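Local structure of antifreeze protein (Marinomonas primoryensis, 5JUH) at residues D175-D180 / T184-K189. The protein forms the C-terminal RTX domain of a giant adhesin that binds its bacterium to diatoms and ice, and probably aids type I secretion. Residues are numbered along the deposited sequence; the frame is centred on the assembly and turned at random.
With CA (calcium ion), chain B.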
ATOM      1  N   ASP A 175       4.654   7.456  -9.870  1.00 12.87           N
ATOM      2  CA  ASP A 175       6.009   7.732 -10.369  1.00 14.16           C
ATOM      3  C   ASP A 175       6.930   7.964  -9.189  1.00 15.16           C
ATOM      4  O   ASP A 175       7.080   9.086  -8.687  1.00 20.70           O
ATOM      5  CB  ASP A 175       5.950   8.943 -11.229  1.00 14.56           C
ATOM      6  CG  ASP A 175       7.398   9.313 -11.871  1.00 15.70           C
ATOM      7  OD1 ASP A 175       8.351   8.451 -11.893  1.00 18.85           O
ATOM      8  OD2 ASP A 175       7.458  10.512 -12.279  1.00 22.18           O
ATOM      9  N   SER A 176       7.563   6.894  -8.730  1.00 13.76           N
ATOM     10  CA  SER A 176       8.423   6.996  -7.501  1.00 15.76           C
ATOM     11  C   SER A 176       9.744   7.663  -7.758  1.00 16.20           C
ATOM     12  O   SER A 176      10.304   8.269  -6.886  1.00 17.73           O
ATOM     13  CB  SER A 176       8.613   5.648  -6.882  1.00 14.85           C
ATOM     14  OG  SER A 176       9.268   4.712  -7.749  1.00 14.44           O
ATOM     15  N   ASN A 177      10.244   7.502  -8.967  1.00 16.86           N
ATOM     16  CA  ASN A 177      11.620   7.936  -9.324  1.00 18.86           C
ATOM     17  C   ASN A 177      11.696   9.267  -9.995  1.00 19.49           C
ATOM     18  O   ASN A 177      12.779   9.790 -10.211  1.00 23.27           O
ATOM     19  CB  ASN A 177      12.427   6.810  -9.987  1.00 17.99           C
ATOM     20  CG  ASN A 177      11.933   6.470 -11.361  1.00 17.57           C
ATOM     21  OD1 ASN A 177      11.117   7.177 -11.913  1.00 18.53           O
ATOM     22  ND2 ASN A 177      12.415   5.436 -11.906  1.00 21.12           N
ATOM     23  N   GLY A 178      10.557   9.850 -10.347  1.00 18.40           N
ATOM     24  CA  GLY A 178      10.421  11.142 -10.905  1.00 17.24           C
ATOM     25  C   GLY A 178      10.787  11.230 -12.401  1.00 18.80           C
ATOM     26  O   GLY A 178      10.975  12.297 -12.889  1.00 23.19           O
ATOM     27  N   VAL A 179      11.040  10.120 -13.036  1.00 16.77           N
ATOM     28  CA  VAL A 179      11.369  10.044 -14.460  1.00 18.03           C
ATOM     29  C   VAL A 179      10.534   9.040 -15.207  1.00 19.93           C
ATOM     30  O   VAL A 179      10.049   8.079 -14.676  1.00 15.62           O
ATOM     31  CB  VAL A 179      12.852   9.806 -14.724  1.00 19.12           C
ATOM     32  CG1 VAL A 179      13.714  10.930 -14.184  1.00 17.45           C
ATOM     33  CG2 VAL A 179      13.362   8.480 -14.248  1.00 18.77           C
ATOM     34  N   ASP A 180      10.360   9.333 -16.518  1.00 17.80           N
ATOM     35  CA  ASP A 180       9.699   8.398 -17.459  1.00 16.29           C
ATOM     36  C   ASP A 180       8.226   8.075 -17.142  1.00 16.02           C
ATOM     37  O   ASP A 180       7.725   7.065 -17.594  1.00 18.75           O
ATOM     38  CB  ASP A 180      10.498   7.088 -17.596  1.00 20.48           C
ATOM     39  CG  ASP A 180      11.917   7.324 -17.986  1.00 22.62           C
ATOM     40  OD1 ASP A 180      12.110   7.990 -18.987  1.00 21.99           O
ATOM     41  OD2 ASP A 180      12.880   6.809 -17.283  1.00 20.92           O
ATOM     42  N   THR A 184       7.929  -0.023 -15.011  1.00 17.25           N
ATOM     43  CA  THR A 184       8.464  -1.045 -14.165  1.00 18.49           C
ATOM     44  C   THR A 184       9.688  -0.671 -13.318  1.00 19.62           C
ATOM     45  O   THR A 184      10.024  -1.431 -12.413  1.00 20.55           O
ATOM     46  CB  THR A 184       8.712  -2.345 -14.908  1.00 20.61           C
ATOM     47  OG1 THR A 184       9.706  -2.092 -15.898  1.00 25.46           O
ATOM     48  CG2 THR A 184       7.506  -2.879 -15.488  1.00 21.34           C
ATOM     49  N   ALA A 185      10.300   0.464 -13.602  1.00 16.99           N
ATOM     50  CA  ALA A 185      11.425   0.914 -12.788  1.00 18.11           C
ATOM     51  C   ALA A 185      10.933   1.567 -11.530  1.00 18.20           C
ATOM     52  O   ALA A 185      11.660   1.681 -10.587  1.00 18.75           O
ATOM     53  CB  ALA A 185      12.260   1.937 -13.556  1.00 18.69           C
ATOM     54  N   ASP A 186       9.674   1.995 -11.523  1.00 14.44           N
ATOM     55  CA  ASP A 186       9.062   2.590 -10.311  1.00 14.65           C
ATOM     56  C   ASP A 186       8.695   1.506  -9.319  1.00 12.41           C
ATOM     57  O   ASP A 186       8.559   0.293  -9.623  1.00 15.00           O
ATOM     58  CB  ASP A 186       7.822   3.391 -10.728  1.00 13.23           C
ATOM     59  CG  ASP A 186       8.182   4.720 -11.494  1.00 14.91           C
ATOM     60  OD1 ASP A 186       8.846   5.585 -10.977  1.00 16.03           O
ATOM     61  OD2 ASP A 186       7.738   4.800 -12.666  1.00 15.71           O
ATOM     62  N   SER A 187       8.560   1.967  -8.076  1.00 14.20           N
ATOM     63  CA  SER A 187       8.171   1.051  -7.008  1.00 14.13           C
ATOM     64  C   SER A 187       7.363   1.762  -5.962  1.00 14.76           C
ATOM     65  O   SER A 187       7.295   3.004  -5.892  1.00 17.19           O
ATOM     66  CB  SER A 187       9.438   0.420  -6.340  1.00 17.17           C
ATOM     67  OG  SER A 187      10.238   1.489  -5.794  1.00 19.62           O
ATOM     68  N   ILE A 188       6.731   0.947  -5.122  1.00 12.82           N
ATOM     69  CA  ILE A 188       6.007   1.492  -3.949  1.00 13.42           C
ATOM     70  C   ILE A 188       6.621   0.932  -2.695  1.00 12.16           C
ATOM     71  O   ILE A 188       7.159  -0.208  -2.705  1.00 13.99           O
ATOM     72  CB  ILE A 188       4.493   1.214  -3.969  1.00 14.84           C
ATOM     73  CG1 ILE A 188       4.173  -0.192  -3.870  1.00 18.42           C
ATOM     74  CG2 ILE A 188       3.817   1.961  -5.099  1.00 16.43           C
ATOM     75  CD1 ILE A 188       2.766  -0.400  -3.325  1.00 25.35           C
ATOM     76  N   LYS A 189       6.482   1.691  -1.626  1.00 11.11           N
ATOM     77  CA  LYS A 189       6.923   1.274  -0.310  1.00 12.30           C
ATOM     78  C   LYS A 189       5.773   0.480   0.392  1.00 10.90           C
ATOM     79  O   LYS A 189       4.673   1.025   0.534  1.00 11.62           O
ATOM     80  CB  LYS A 189       7.352   2.451   0.483  1.00 11.99           C
ATOM     81  CG  LYS A 189       8.550   3.133  -0.141  1.00 13.00           C
ATOM     82  CD  LYS A 189       9.198   4.183   0.721  1.00 15.02           C
ATOM     83  CE  LYS A 189       8.291   5.364   0.884  1.00 17.12           C
ATOM     84  NZ  LYS A 189       9.064   6.564   1.464  1.00 15.82           N
TER
HETATM   85 CA    CA B 201       9.051   6.788 -13.081  1.00 14.62          CA
HETATM   86  O   HOH W   1      10.220   5.001 -14.278  1.00 19.00           O
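Carboxylate oxygen OD1 of D186 is gripped by a calcium ion and by two successive backbone amides of the facing loop. N177 N reaches OD1 at 3.1 Å with a nearly straight N-H...O angle of 161°, meeting it almost along the C-O bond, whereas S176 N to the same OD1 is strongly bent and weak. The calcium ion lies 2.4 Å from OD1 and 2.4 Å from OD2 of D186, which is evidence for bidentate chelation; OD2 also accepts a hydrogen bond from T183 N. Residues 175-186 thus form an EF-hand-like calcium loop, judged by ligand spacing: D175 OD1, N177 OD1, the carbonyls of V179 and G181, a water, and a bidentate acid at the twelfth position. Both flanking helices are missing, since the loop follows strand 163-168 and leads into strand 187-192. D175 gives one oxygen, OD1 at 2.2 Å from the calcium ion, with its carboxylate plane turned 79° from that of D186. N177 OD1 binds the calcium ion and also takes V179 N in an Asx turn, the donor standing above the amide carbonyl plane. Close oxygen pairs, such as N177 OD1 and D186 OD1 at 2.9 Å, are explained by the shared cation, which probably offsets their repulsion. Beside the site, S187 N donates to S176 OG at 2.9 Å; with OG between the backbone N and the carbonyl carbon (chi1 61°), the hydroxyl meets the amide that begins strand 187-192.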